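Local coordinates for protein 4-oxalmesaconate hydratase (Pseudomonas putida, PDB 5CGZ) that catalyses the zinc-dependent hydration of the enol form of oxalomesaconate to 4-carboxy-4-hydroxy-2-oxoadipate, the third step of gallate degradation, at residues Val7-Ala12 and Leu111-Lys116; Ser3-Ser8 and His33-Ser38; Tyr86-Asp91 and His123-His128; Val15-Gly20 and Tyr155-His160; Cys165-Asp170 and Gly227-Phe232. One frame throughout, in Å; residues are numbered along the deposited sequence.

Contact 1: residues Val7-Ala12 and Leu111-Lys116; sequences VSAHSA and LSHSLK. With ZN (zinc ion), chain C.
His113 reaches from the end of one strand to the loop that follows the other, and turns its imidazole edge to the backbone of Ala9. Ala9 N donates a hydrogen bond to His113 NE2 at 2.9 Å, with an angle of 170° at the hydrogen, and lies slightly off the ring plane. Ala9 CB also lies 3.5 Å from His113 NE2. One residue earlier, Ser112 OG stands anti to its own backbone N (chi1 -164°), which carries the hydroxyl across to Val7 O at 2.8 Å. Beside it, Val7 N donates to Leu111 O at 2.8 Å, the last backbone bond before the strands part. An alanine in place of His113 would remove the ring, and Ala9 N would probably be left without its acceptor, the turn leading to His10 being less firmly set. His10 ND1 binds the zinc ion at 2.1 Å, alongside Asp13, Glu44 and His123. The ring of His113 is stacked on that of His123 and meets Phe157 edge-to-face. Thus the contact lies at the C-terminal ends of the neighbouring parallel strands 3-8 and 110-112, with helix 13-27 touching Leu111 and helix 122-138 touching Ala9.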
# COMPACT_ATOMS: atom_id res chain seq x y z
N VAL A 7 19.60 18.37 3.69
CA VAL A 7 20.20 17.50 4.71
C VAL A 7 20.69 16.19 4.08
O VAL A 7 19.91 15.33 3.69
CB VAL A 7 19.22 17.19 5.84
CG1 VAL A 7 19.91 16.35 6.91
CG2 VAL A 7 18.69 18.48 6.43
N SER A 8 22.02 16.07 4.01
CA SER A 8 22.71 15.00 3.32
C SER A 8 23.30 14.01 4.33
O SER A 8 24.05 14.43 5.22
CB SER A 8 23.80 15.62 2.43
OG SER A 8 24.47 14.66 1.65
N ALA A 9 22.97 12.72 4.24
CA ALA A 9 23.50 11.76 5.22
C ALA A 9 25.03 11.66 5.14
O ALA A 9 25.73 11.67 6.16
CB ALA A 9 22.88 10.38 5.02
N HIS A 10 25.52 11.55 3.92
CA HIS A 10 26.94 11.45 3.64
C HIS A 10 27.30 12.63 2.75
O HIS A 10 26.45 13.13 2.02
CB HIS A 10 27.25 10.12 2.97
CG HIS A 10 26.61 8.95 3.65
ND1 HIS A 10 25.59 8.21 3.08
CD2 HIS A 10 26.81 8.41 4.88
CE1 HIS A 10 25.22 7.26 3.91
NE2 HIS A 10 25.94 7.36 5.02
N SER A 11 28.55 13.05 2.78
CA SER A 11 28.94 14.30 2.12
C SER A 11 28.67 14.32 0.60
O SER A 11 28.37 15.37 0.06
CB SER A 11 30.42 14.61 2.40
OG SER A 11 31.27 13.54 2.02
N ALA A 12 28.75 13.18 -0.08
CA ALA A 12 28.56 13.17 -1.54
C ALA A 12 27.09 13.21 -1.99
O ALA A 12 26.78 13.59 -3.12
CB ALA A 12 29.25 11.95 -2.15
N LEU A 111 15.39 19.52 1.39
CA LEU A 111 15.62 18.31 0.60
C LEU A 111 16.40 17.30 1.44
O LEU A 111 17.39 17.65 2.09
CB LEU A 111 16.40 18.62 -0.68
CG LEU A 111 15.92 19.77 -1.55
CD1 LEU A 111 16.73 19.82 -2.83
CD2 LEU A 111 14.44 19.59 -1.86
N SER A 112 15.95 16.04 1.45
CA SER A 112 16.73 14.99 2.11
C SER A 112 16.41 13.64 1.47
O SER A 112 15.86 13.59 0.37
CB SER A 112 16.46 14.98 3.63
OG SER A 112 17.46 14.24 4.31
N HIS A 113 16.75 12.55 2.16
CA HIS A 113 16.67 11.19 1.59
C HIS A 113 15.28 10.56 1.68
O HIS A 113 14.43 11.01 2.44
CB HIS A 113 17.67 10.26 2.28
CG HIS A 113 19.10 10.67 2.13
ND1 HIS A 113 19.93 10.14 1.17
CD2 HIS A 113 19.85 11.54 2.84
CE1 HIS A 113 21.13 10.67 1.28
NE2 HIS A 113 21.11 11.53 2.29
N SER A 114 15.06 9.48 0.92
CA SER A 114 13.82 8.72 1.03
C SER A 114 13.73 8.08 2.41
O SER A 114 14.75 7.82 3.05
CB SER A 114 13.76 7.63 -0.07
OG SER A 114 14.81 6.69 0.08
N LEU A 115 12.51 7.81 2.86
CA LEU A 115 12.30 7.26 4.21
C LEU A 115 12.49 5.75 4.27
O LEU A 115 12.54 5.18 5.34
CB LEU A 115 10.90 7.63 4.73
CG LEU A 115 10.90 8.95 5.53
CD1 LEU A 115 9.58 9.22 6.20
CD2 LEU A 115 12.02 8.92 6.58
N LYS A 116 12.60 5.11 3.11
CA LYS A 116 13.00 3.71 3.06
C LYS A 116 14.20 3.58 2.15
O LYS A 116 14.32 4.29 1.15
CB LYS A 116 11.86 2.81 2.57
CG LYS A 116 10.64 2.82 3.48
CD LYS A 116 9.63 1.76 3.06
CE LYS A 116 8.44 1.69 4.02
NZ LYS A 116 7.57 0.50 3.74
ZN ZN C . 24.79 8.29 1.18
O HOH W 1 25.25 7.33 -1.07

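Contact 2: residues Ser3-Ser8 and His33-Ser38; sequences SALVVS and HVVCLS
Five backbone hydrogen bonds join Ala4-Ser8 to His33-Leu37, alternating in direction as parallel pairing requires. His33 N donates to Ala4 O, and His33 O accepts from Val6 N. Val6 O and Val35 N then meet at 2.8 Å, Val35 O receives Ser8 N, and Leu37 N closes the series on Ser8 O at 2.8 Å. All five are nearly straight, with no angle at the hydrogen below 158°, and weaker CA-H...O contacts fill in between, such as Leu5 CA to His33 O at 3.3 Å. The short strand axes lie 4.8 Å apart and diverge by 18°. These are the two strands of a beta-alpha-beta crossover, connected through helix 13-27, within the Rossmann-like sheet of this enzyme. Side chains alternate between the faces. On that of Leu5, Val7, His33 and Val35, Leu5 CG is anti to the backbone N (chi1 176°), and CD1 extends across to Val35 CG2 at 4.1 Å and to His33 CD2 at 4.0 Å, the leucine and histidine running side by side. The imidazole nitrogens of His33 bond to Ser77 and Glu79. Further along, Val7 CG1 meets Leu37 CD1 at 4.0 Å. The other face carries Val6, whose CB packs on Val34 CG2 at 4.0 Å, and Ser8, whose hydroxyl donates to His10 O; Phe14 and Ile22 of helix 13-27 cover Val34 there.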
# COMPACT_ATOMS: atom_id res chain seq x y z
N SER A 3 15.91 31.47 1.52
CA SER A 3 16.85 30.41 1.85
C SER A 3 16.21 29.03 1.73
O SER A 3 14.98 28.91 1.67
CB SER A 3 17.38 30.62 3.27
OG SER A 3 16.34 30.40 4.21
N ALA A 4 17.04 27.99 1.71
CA ALA A 4 16.54 26.61 1.71
C ALA A 4 17.64 25.69 2.20
O ALA A 4 18.82 26.07 2.26
CB ALA A 4 16.05 26.19 0.30
N LEU A 5 17.26 24.47 2.57
CA LEU A 5 18.13 23.57 3.31
C LEU A 5 18.19 22.19 2.67
O LEU A 5 17.17 21.63 2.24
CB LEU A 5 17.63 23.45 4.75
CG LEU A 5 18.38 22.47 5.65
CD1 LEU A 5 19.80 22.97 5.91
CD2 LEU A 5 17.62 22.24 6.97
N VAL A 6 19.39 21.64 2.61
CA VAL A 6 19.57 20.26 2.16
C VAL A 6 20.23 19.47 3.29
O VAL A 6 21.26 19.88 3.81
CB VAL A 6 20.43 20.20 0.88
CG1 VAL A 6 20.67 18.74 0.45
CG2 VAL A 6 19.77 20.99 -0.23
N VAL A 7 19.60 18.37 3.69
CA VAL A 7 20.20 17.50 4.71
C VAL A 7 20.69 16.19 4.08
O VAL A 7 19.91 15.33 3.69
CB VAL A 7 19.22 17.19 5.84
CG1 VAL A 7 19.91 16.35 6.91
CG2 VAL A 7 18.69 18.48 6.43
N SER A 8 22.02 16.07 4.01
CA SER A 8 22.71 15.00 3.32
C SER A 8 23.30 14.01 4.33
O SER A 8 24.05 14.43 5.22
CB SER A 8 23.80 15.62 2.43
OG SER A 8 24.47 14.66 1.65
N HIS A 33 21.74 26.29 1.83
CA HIS A 33 22.63 25.72 2.85
C HIS A 33 22.54 24.20 2.89
O HIS A 33 21.45 23.63 2.90
CB HIS A 33 22.30 26.29 4.23
CG HIS A 33 23.28 25.86 5.29
ND1 HIS A 33 24.63 26.15 5.22
CD2 HIS A 33 23.10 25.14 6.42
CE1 HIS A 33 25.24 25.63 6.28
NE2 HIS A 33 24.34 25.01 7.02
N VAL A 34 23.70 23.55 2.95
CA VAL A 34 23.79 22.10 3.02
C VAL A 34 24.37 21.66 4.36
O VAL A 34 25.43 22.13 4.78
CB VAL A 34 24.65 21.54 1.88
CG1 VAL A 34 24.82 20.03 1.99
CG2 VAL A 34 24.05 21.91 0.54
N VAL A 35 23.66 20.76 5.04
CA VAL A 35 24.23 20.04 6.17
C VAL A 35 24.60 18.62 5.74
O VAL A 35 23.73 17.86 5.31
CB VAL A 35 23.27 19.96 7.37
CG1 VAL A 35 23.86 19.05 8.45
CG2 VAL A 35 22.96 21.33 7.93
N CYS A 36 25.88 18.27 5.86
CA CYS A 36 26.34 16.90 5.69
C CYS A 36 26.53 16.26 7.06
O CYS A 36 27.43 16.64 7.80
CB CYS A 36 27.66 16.84 4.92
SG CYS A 36 27.59 17.53 3.26
N LEU A 37 25.68 15.29 7.39
CA LEU A 37 25.71 14.72 8.73
C LEU A 37 27.00 13.94 8.97
O LEU A 37 27.53 13.92 10.08
CB LEU A 37 24.48 13.84 8.97
CG LEU A 37 23.13 14.57 8.95
CD1 LEU A 37 21.97 13.58 8.97
CD2 LEU A 37 23.02 15.55 10.10
N SER A 38 27.49 13.29 7.91
CA SER A 38 28.75 12.54 7.98
C SER A 38 29.47 12.69 6.65
O SER A 38 28.96 13.37 5.76
CB SER A 38 28.49 11.07 8.30
OG SER A 38 28.05 10.37 7.14

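Contact 3: residues Tyr86-Asp91 and His123-His128; sequences YPMRAD and HPLAMH. With ZN (zinc ion), chain C.
An irregular loop lies against the first turns of a helix, Met88 and Leu125 being nearest with CA atoms 7.7 Å apart, and the link is made by apolar side chains. Met88 leaves the loop toward the helix with CG anti to the backbone N (chi1 -170°), and a bend at chi3 (91°) turns its methyl onto the helix surface. There Met88 CE sits 3.8 Å from Leu125 CG and 4.0 Å from Ala126 CB, and also comes to 3.7 Å from Ala126 N. Leu125 rises from the helix to the loop backbone: the two side chains pass at a slant, and Leu125 CD2 is pressed to 3.2 Å from Met88 O, a close approach of a methyl to a carbonyl. The same branch continues along the loop to Arg89 CA at 4.1 Å.

The carbonyl of Met88 has a polar partner as well. Arg89 folds back, and its NH1 donates to Met88 O at 3.0 Å from above the carbonyl plane, while Pro87 CB lies over one face of the guanidinium. NH2 forms a salt bridge with Glu132 of a neighbouring subunit, so this loop also takes part in the hexamer interface.

Asp122 receives the backbone N of both Tyr86 and Met88, tying the loop to the start of the same helix. One residue on, His123 NE2 binds the zinc ion at 2.2 Å together with His10, Asp13 and Glu44. The arrangement is therefore a loop packed on the metal-bearing N-terminal turns of helix 122-138, at the zinc site of this PIG-L/MshB-family enzyme.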
# COMPACT_ATOMS: atom_id res chain seq x y z
N TYR A 86 27.82 4.41 8.78
CA TYR A 86 27.97 2.95 8.80
C TYR A 86 28.51 2.39 10.10
O TYR A 86 29.59 1.80 10.11
CB TYR A 86 28.90 2.49 7.67
CG TYR A 86 28.27 2.46 6.30
CD1 TYR A 86 27.90 3.63 5.66
CD2 TYR A 86 28.08 1.25 5.63
CE1 TYR A 86 27.35 3.62 4.39
CE2 TYR A 86 27.52 1.23 4.35
CZ TYR A 86 27.16 2.41 3.74
OH TYR A 86 26.61 2.40 2.48
N PRO A 87 27.76 2.54 11.20
CA PRO A 87 26.42 3.12 11.24
C PRO A 87 26.40 4.58 11.64
O PRO A 87 27.17 5.01 12.52
CB PRO A 87 25.73 2.29 12.33
CG PRO A 87 26.86 2.09 13.34
CD PRO A 87 28.13 1.94 12.50
N MET A 88 25.50 5.34 11.03
CA MET A 88 25.16 6.66 11.52
C MET A 88 24.18 6.52 12.68
O MET A 88 23.19 5.79 12.59
CB MET A 88 24.57 7.52 10.40
CG MET A 88 24.42 8.98 10.76
SD MET A 88 24.09 9.99 9.29
CE MET A 88 22.32 9.94 9.28
N ARG A 89 24.47 7.20 13.79
CA ARG A 89 23.57 7.23 14.94
C ARG A 89 23.44 8.67 15.44
O ARG A 89 24.41 9.41 15.45
CB ARG A 89 24.08 6.33 16.07
CG ARG A 89 24.04 4.83 15.76
CD ARG A 89 22.59 4.33 15.64
NE ARG A 89 22.51 2.88 15.49
CZ ARG A 89 22.38 2.25 14.32
NH1 ARG A 89 22.32 2.96 13.19
NH2 ARG A 89 22.31 0.93 14.27
N ALA A 90 22.23 9.06 15.86
CA ALA A 90 22.01 10.40 16.38
C ALA A 90 21.35 10.34 17.76
O ALA A 90 20.71 9.35 18.10
CB ALA A 90 21.15 11.21 15.42
N ASP A 91 21.54 11.39 18.55
CA ASP A 91 20.83 11.52 19.83
C ASP A 91 20.12 12.87 19.90
O ASP A 91 20.06 13.60 18.90
CB ASP A 91 21.80 11.35 21.00
CG ASP A 91 22.99 12.29 20.92
OD1 ASP A 91 22.90 13.34 20.24
OD2 ASP A 91 24.03 11.97 21.53
N HIS A 123 20.52 6.59 5.30
CA HIS A 123 19.77 7.55 4.50
C HIS A 123 18.43 7.93 5.13
O HIS A 123 18.18 9.12 5.33
CB HIS A 123 19.58 7.01 3.08
CG HIS A 123 20.83 7.06 2.26
ND1 HIS A 123 20.96 6.41 1.05
CD2 HIS A 123 22.01 7.68 2.48
CE1 HIS A 123 22.16 6.63 0.56
NE2 HIS A 123 22.82 7.40 1.41
N PRO A 124 17.58 6.94 5.47
CA PRO A 124 16.33 7.32 6.15
C PRO A 124 16.56 8.02 7.49
O PRO A 124 15.77 8.88 7.87
CB PRO A 124 15.60 5.97 6.35
CG PRO A 124 16.19 5.07 5.29
CD PRO A 124 17.64 5.50 5.19
N LEU A 125 17.62 7.65 8.21
CA LEU A 125 17.89 8.32 9.48
C LEU A 125 18.07 9.82 9.25
O LEU A 125 17.54 10.64 9.99
CB LEU A 125 19.13 7.74 10.16
CG LEU A 125 19.58 8.49 11.42
CD1 LEU A 125 18.46 8.58 12.45
CD2 LEU A 125 20.81 7.81 12.01
N ALA A 126 18.81 10.17 8.20
CA ALA A 126 19.02 11.58 7.84
C ALA A 126 17.69 12.29 7.61
O ALA A 126 17.49 13.42 8.07
CB ALA A 126 19.90 11.69 6.59
N MET A 127 16.77 11.63 6.89
CA MET A 127 15.48 12.27 6.62
C MET A 127 14.63 12.37 7.90
O MET A 127 13.93 13.37 8.10
CB MET A 127 14.73 11.51 5.52
CG MET A 127 13.28 12.00 5.30
SD MET A 127 13.12 13.75 4.89
CE MET A 127 12.90 13.70 3.10
N HIS A 128 14.71 11.37 8.77
CA HIS A 128 13.98 11.43 10.04
C HIS A 128 14.52 12.56 10.92
O HIS A 128 13.74 13.26 11.58
CB HIS A 128 14.06 10.10 10.79
CG HIS A 128 13.00 9.13 10.37
ND1 HIS A 128 13.27 7.83 10.00
CD2 HIS A 128 11.66 9.29 10.23
CE1 HIS A 128 12.15 7.22 9.67
NE2 HIS A 128 11.16 8.08 9.79
ZN ZN C . 24.79 8.29 1.18
O HOH W 1 25.25 7.33 -1.07

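Contact 4: residues Val15-Gly20 and Tyr155-His160; sequences VWRAGG and YAFEPH
Arg17 lies across Phe157 where helix 13-27, the first helix of the Rossmann-like fold, packs on strand 154-157 of the central sheet. The tight part begins with aromatic and aliphatic groups. Phe157 CG takes the crowded position between its backbone N and carbonyl carbon (chi1 42°), which turns the ring against the helix at Arg17 and Ala18. Arg17 CB stands over one ring face, 3.8 Å from the centroid of Phe157 and 22° off the normal, a CH-pi contact displaced toward the rim. From there the arginine chain runs extended across and past the rim, staying on the same side of the ring plane, with Arg17 CD 3.6 Å from Phe157 CE1 and the two side chains crossing at about a right angle. Ala18 CB approaches obliquely on the CD2 side, 3.8 Å from Phe157 CD2, and Phe157 CB approaches Arg17 O at 3.4 Å. The buried guanidinium belongs to this tight part and is held from several directions: NE forms a salt bridge with zinc ligand Asp13, which makes Arg17 a second-shell residue likely to steady that carboxylate and polarise it.

The looser side is wetter. A water lies between the helix and the strand end, accepting from Glu158 N at 2.9 Å and within hydrogen-bonding distance of Arg17 O. His160 is partly exposed and only brushes the arginine; its ring stacks on Tyr198, and its ND1 shares the Tyr199 hydroxyl with Arg17 NH1. Against these stands a firm bond: Arg17 NH1 donates to Glu158 O at 3.0 Å, in the carbonyl plane, with 152° at the hydrogen.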
# COMPACT_ATOMS: atom_id res chain seq x y z
N VAL A 15 25.40 16.11 -3.80
CA VAL A 15 25.90 16.37 -5.15
C VAL A 15 25.16 15.50 -6.17
O VAL A 15 24.63 16.02 -7.15
CB VAL A 15 27.44 16.13 -5.26
CG1 VAL A 15 27.92 16.31 -6.70
CG2 VAL A 15 28.18 17.08 -4.33
N TRP A 16 25.10 14.19 -5.95
CA TRP A 16 24.39 13.30 -6.87
C TRP A 16 22.91 13.64 -6.99
O TRP A 16 22.34 13.61 -8.08
CB TRP A 16 24.50 11.83 -6.45
CG TRP A 16 25.86 11.31 -6.12
CD1 TRP A 16 26.27 10.77 -4.93
CD2 TRP A 16 26.99 11.21 -7.01
NE1 TRP A 16 27.59 10.37 -5.02
CE2 TRP A 16 28.05 10.63 -6.28
CE3 TRP A 16 27.20 11.57 -8.35
CZ2 TRP A 16 29.31 10.40 -6.84
CZ3 TRP A 16 28.45 11.34 -8.91
CH2 TRP A 16 29.48 10.76 -8.15
N ARG A 17 22.29 13.94 -5.85
CA ARG A 17 20.83 13.91 -5.74
C ARG A 17 20.16 15.28 -5.69
O ARG A 17 18.96 15.38 -5.91
CB ARG A 17 20.43 13.12 -4.48
CG ARG A 17 21.14 11.80 -4.39
CD ARG A 17 20.69 10.89 -3.24
NE ARG A 17 21.76 9.91 -3.10
CZ ARG A 17 21.98 8.92 -3.96
NH1 ARG A 17 21.16 8.74 -4.99
NH2 ARG A 17 23.00 8.10 -3.78
N ALA A 18 20.93 16.32 -5.38
CA ALA A 18 20.35 17.65 -5.16
C ALA A 18 21.12 18.78 -5.85
O ALA A 18 20.76 19.95 -5.71
CB ALA A 18 20.26 17.94 -3.66
N GLY A 19 22.18 18.44 -6.58
CA GLY A 19 23.03 19.44 -7.20
C GLY A 19 22.25 20.40 -8.08
O GLY A 19 22.42 21.62 -8.00
N GLY A 20 21.38 19.86 -8.92
CA GLY A 20 20.53 20.68 -9.78
C GLY A 20 19.64 21.61 -8.98
O GLY A 20 19.58 22.81 -9.25
N TYR A 155 11.07 17.45 0.84
CA TYR A 155 11.09 16.53 -0.29
C TYR A 155 12.18 15.49 -0.13
O TYR A 155 13.26 15.81 0.36
CB TYR A 155 11.35 17.26 -1.62
CG TYR A 155 10.41 18.39 -1.96
CD1 TYR A 155 10.67 19.69 -1.51
CD2 TYR A 155 9.30 18.18 -2.78
CE1 TYR A 155 9.83 20.74 -1.84
CE2 TYR A 155 8.45 19.24 -3.12
CZ TYR A 155 8.72 20.51 -2.65
OH TYR A 155 7.91 21.58 -2.97
N ALA A 156 11.91 14.27 -0.57
CA ALA A 156 12.95 13.26 -0.68
C ALA A 156 13.49 13.30 -2.10
O ALA A 156 12.72 13.15 -3.06
CB ALA A 156 12.41 11.88 -0.34
N PHE A 157 14.80 13.52 -2.24
CA PHE A 157 15.40 13.46 -3.57
C PHE A 157 15.63 11.99 -3.95
O PHE A 157 15.36 11.09 -3.15
CB PHE A 157 16.70 14.30 -3.66
CG PHE A 157 17.62 14.17 -2.47
CD1 PHE A 157 17.98 12.92 -1.97
CD2 PHE A 157 18.17 15.31 -1.88
CE1 PHE A 157 18.86 12.82 -0.88
CE2 PHE A 157 19.04 15.22 -0.81
CZ PHE A 157 19.38 13.97 -0.30
N GLU A 158 16.09 11.75 -5.18
CA GLU A 158 16.05 10.40 -5.75
C GLU A 158 17.10 9.45 -5.17
O GLU A 158 18.30 9.73 -5.21
CB GLU A 158 16.21 10.47 -7.27
CG GLU A 158 16.13 9.07 -7.93
CD GLU A 158 15.87 9.13 -9.44
OE1 GLU A 158 15.53 10.21 -9.97
OE2 GLU A 158 16.01 8.07 -10.09
N PRO A 159 16.66 8.30 -4.63
CA PRO A 159 17.65 7.31 -4.19
C PRO A 159 18.21 6.52 -5.36
O PRO A 159 17.67 6.58 -6.48
CB PRO A 159 16.86 6.42 -3.23
CG PRO A 159 15.43 6.62 -3.56
CD PRO A 159 15.28 7.93 -4.29
N HIS A 160 19.29 5.80 -5.12
CA HIS A 160 19.99 5.07 -6.17
C HIS A 160 19.07 4.05 -6.83
O HIS A 160 19.08 3.89 -8.06
CB HIS A 160 21.23 4.39 -5.60
CG HIS A 160 22.19 3.91 -6.65
ND1 HIS A 160 22.88 4.77 -7.47
CD2 HIS A 160 22.56 2.66 -7.02
CE1 HIS A 160 23.66 4.07 -8.29
NE2 HIS A 160 23.48 2.79 -8.03
O HOH W 2 16.44 13.93 -7.03

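Contact 5: residues Cys165-Asp170 and Gly227-Phe232; sequences CEWRPD and GLQSVF
The loop leading into strand 171-174, the last of the sheet within this chain, folds over strand 225-230, and Asp170, its last residue, fixes the junction by gripping Ser230. The carboxylate is met on the syn side of both oxygens: Ser230 OG donates to Asp170 OD1 at 2.7 Å, and Ser230 N donates to Asp170 OD2 at 2.9 Å. With chi1 at 56°, Asp170 turns its carboxylate back over the strand to reach both donors. Asp170 N adds a weak bond to Leu228 O. A leucine in place of Asp170 lacks both oxygens and would probably leave the hydroxyl and backbone N of Ser230 without these acceptors, loosening the loop on the strand. This is the antiparallel end of the mixed sheet, where strand 225-230 lies between strands 154-157 and 171-174.

Gln229 works along the other half of the loop. Its side chain is extended, and OE1 accepts Arg168 N at 3.1 Å from well above the amide plane, while a water joins NE2 to Glu166 O. The Trp167 and Gln229 side chains run antiparallel alongside one another, ring and amide planes 87° apart, with Trp167 NE1 3.6 Å from Gln229 CB; the indole N-H itself bonds to Ala156 O. At the far end of the indole, its edge meets the backbone, Trp167 CZ2 to Gly227 O at 3.2 Å. Pro169 CB lies 3.8 Å from Gly227 CA, where a side chain on the glycine would collide with the proline. Arg168 NH2 reaches outward to Gln164 of a neighbouring subunit.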
# COMPACT_ATOMS: atom_id res chain seq x y z
N CYS A 165 13.18 1.40 -3.05
CA CYS A 165 12.94 2.28 -1.91
C CYS A 165 11.48 2.71 -1.78
O CYS A 165 11.14 3.48 -0.89
CB CYS A 165 13.82 3.53 -2.01
SG CYS A 165 15.59 3.17 -1.91
N GLU A 166 10.63 2.21 -2.68
CA GLU A 166 9.21 2.61 -2.71
C GLU A 166 9.06 4.13 -2.83
O GLU A 166 8.19 4.75 -2.22
CB GLU A 166 8.48 2.08 -1.48
CG GLU A 166 8.45 0.54 -1.45
CD GLU A 166 8.04 -0.03 -0.10
OE1 GLU A 166 7.08 0.50 0.51
OE2 GLU A 166 8.68 -0.99 0.36
N TRP A 167 9.92 4.72 -3.65
CA TRP A 167 9.95 6.15 -3.84
C TRP A 167 9.33 6.47 -5.20
O TRP A 167 9.60 5.79 -6.19
CB TRP A 167 11.40 6.63 -3.75
CG TRP A 167 11.68 8.09 -4.04
CD1 TRP A 167 11.78 9.10 -3.12
CD2 TRP A 167 11.97 8.68 -5.32
NE1 TRP A 167 12.11 10.28 -3.75
CE2 TRP A 167 12.22 10.05 -5.09
CE3 TRP A 167 12.03 8.18 -6.62
CZ2 TRP A 167 12.53 10.93 -6.14
CZ3 TRP A 167 12.35 9.05 -7.65
CH2 TRP A 167 12.59 10.41 -7.40
N ARG A 168 8.48 7.49 -5.24
CA ARG A 168 7.87 7.92 -6.49
C ARG A 168 8.03 9.43 -6.62
O ARG A 168 7.67 10.16 -5.71
CB ARG A 168 6.37 7.55 -6.53
CG ARG A 168 5.66 8.10 -7.78
CD ARG A 168 4.15 7.81 -7.79
NE ARG A 168 3.39 8.68 -6.89
CZ ARG A 168 2.90 9.89 -7.21
NH1 ARG A 168 2.21 10.57 -6.29
NH2 ARG A 168 3.08 10.42 -8.42
N PRO A 169 8.55 9.91 -7.75
CA PRO A 169 8.63 11.37 -7.85
C PRO A 169 7.25 11.95 -8.15
O PRO A 169 6.68 11.58 -9.17
CB PRO A 169 9.59 11.60 -9.02
CG PRO A 169 9.43 10.37 -9.90
CD PRO A 169 9.04 9.22 -8.96
N ASP A 170 6.70 12.78 -7.27
CA ASP A 170 5.44 13.47 -7.57
C ASP A 170 5.74 14.88 -8.07
O ASP A 170 4.84 15.64 -8.44
CB ASP A 170 4.52 13.51 -6.34
CG ASP A 170 5.18 14.17 -5.12
OD1 ASP A 170 5.79 15.24 -5.26
OD2 ASP A 170 5.10 13.60 -4.02
N GLY A 227 13.89 14.36 -9.85
CA GLY A 227 12.61 13.93 -9.31
C GLY A 227 12.61 14.05 -7.80
O GLY A 227 13.62 13.75 -7.15
N LEU A 228 11.49 14.50 -7.25
CA LEU A 228 11.32 14.68 -5.80
C LEU A 228 10.03 14.03 -5.33
O LEU A 228 9.02 14.06 -6.04
CB LEU A 228 11.30 16.16 -5.43
CG LEU A 228 12.51 17.10 -5.54
CD1 LEU A 228 13.68 16.58 -4.74
CD2 LEU A 228 12.90 17.33 -6.99
N GLN A 229 10.04 13.47 -4.12
CA GLN A 229 8.79 13.04 -3.50
C GLN A 229 8.46 13.93 -2.31
O GLN A 229 9.22 14.00 -1.35
CB GLN A 229 8.85 11.57 -3.06
CG GLN A 229 7.52 11.10 -2.47
CD GLN A 229 7.30 9.59 -2.54
OE1 GLN A 229 8.24 8.81 -2.48
NE2 GLN A 229 6.03 9.18 -2.66
N SER A 230 7.31 14.58 -2.38
CA SER A 230 6.86 15.52 -1.35
C SER A 230 6.38 14.83 -0.10
O SER A 230 5.66 13.84 -0.17
CB SER A 230 5.71 16.37 -1.89
OG SER A 230 6.06 16.92 -3.15
N VAL A 231 6.74 15.38 1.04
CA VAL A 231 6.23 14.85 2.30
C VAL A 231 4.85 15.42 2.64
O VAL A 231 3.99 14.70 3.12
CB VAL A 231 7.20 15.16 3.46
CG1 VAL A 231 6.58 14.75 4.79
CG2 VAL A 231 8.53 14.45 3.22
N PHE A 232 4.63 16.70 2.35
CA PHE A 232 3.39 17.37 2.76
C PHE A 232 2.56 17.82 1.56
O PHE A 232 3.11 18.08 0.48
CB PHE A 232 3.70 18.59 3.64
CG PHE A 232 4.49 18.26 4.87
CD1 PHE A 232 3.87 17.66 5.96
CD2 PHE A 232 5.85 18.53 4.92
CE1 PHE A 232 4.60 17.33 7.09
CE2 PHE A 232 6.59 18.21 6.06
CZ PHE A 232 5.97 17.60 7.14
O HOH W 3 5.56 6.10 -2.81
O HOH W 4 3.71 11.67 -2.76

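Contacts 1, 2 and 4 are buried in the core, whereas contacts 3 and 5 are partly exposed. Contacts 3 and 5 bond to neighbouring subunits through Arg89 and Arg168. Contacts 1 and 2 share Val7 and Ser8 and flank strand 3-8 with parallel neighbours, but contact 2 is regular backbone pairing while contact 1 passes into side-chain bonds near the metal. Contacts 1 and 3 supply His10 and His123 to one zinc ion, and contact 4 adds second-shell Arg17. Contact 3 is chiefly apolar, its Met88 methyl meeting Leu37 of contact 2. Contact 5, its centre about 18 Å from that of contact 2, relies on a carboxylate and an amide at the antiparallel end of the sheet within this chain.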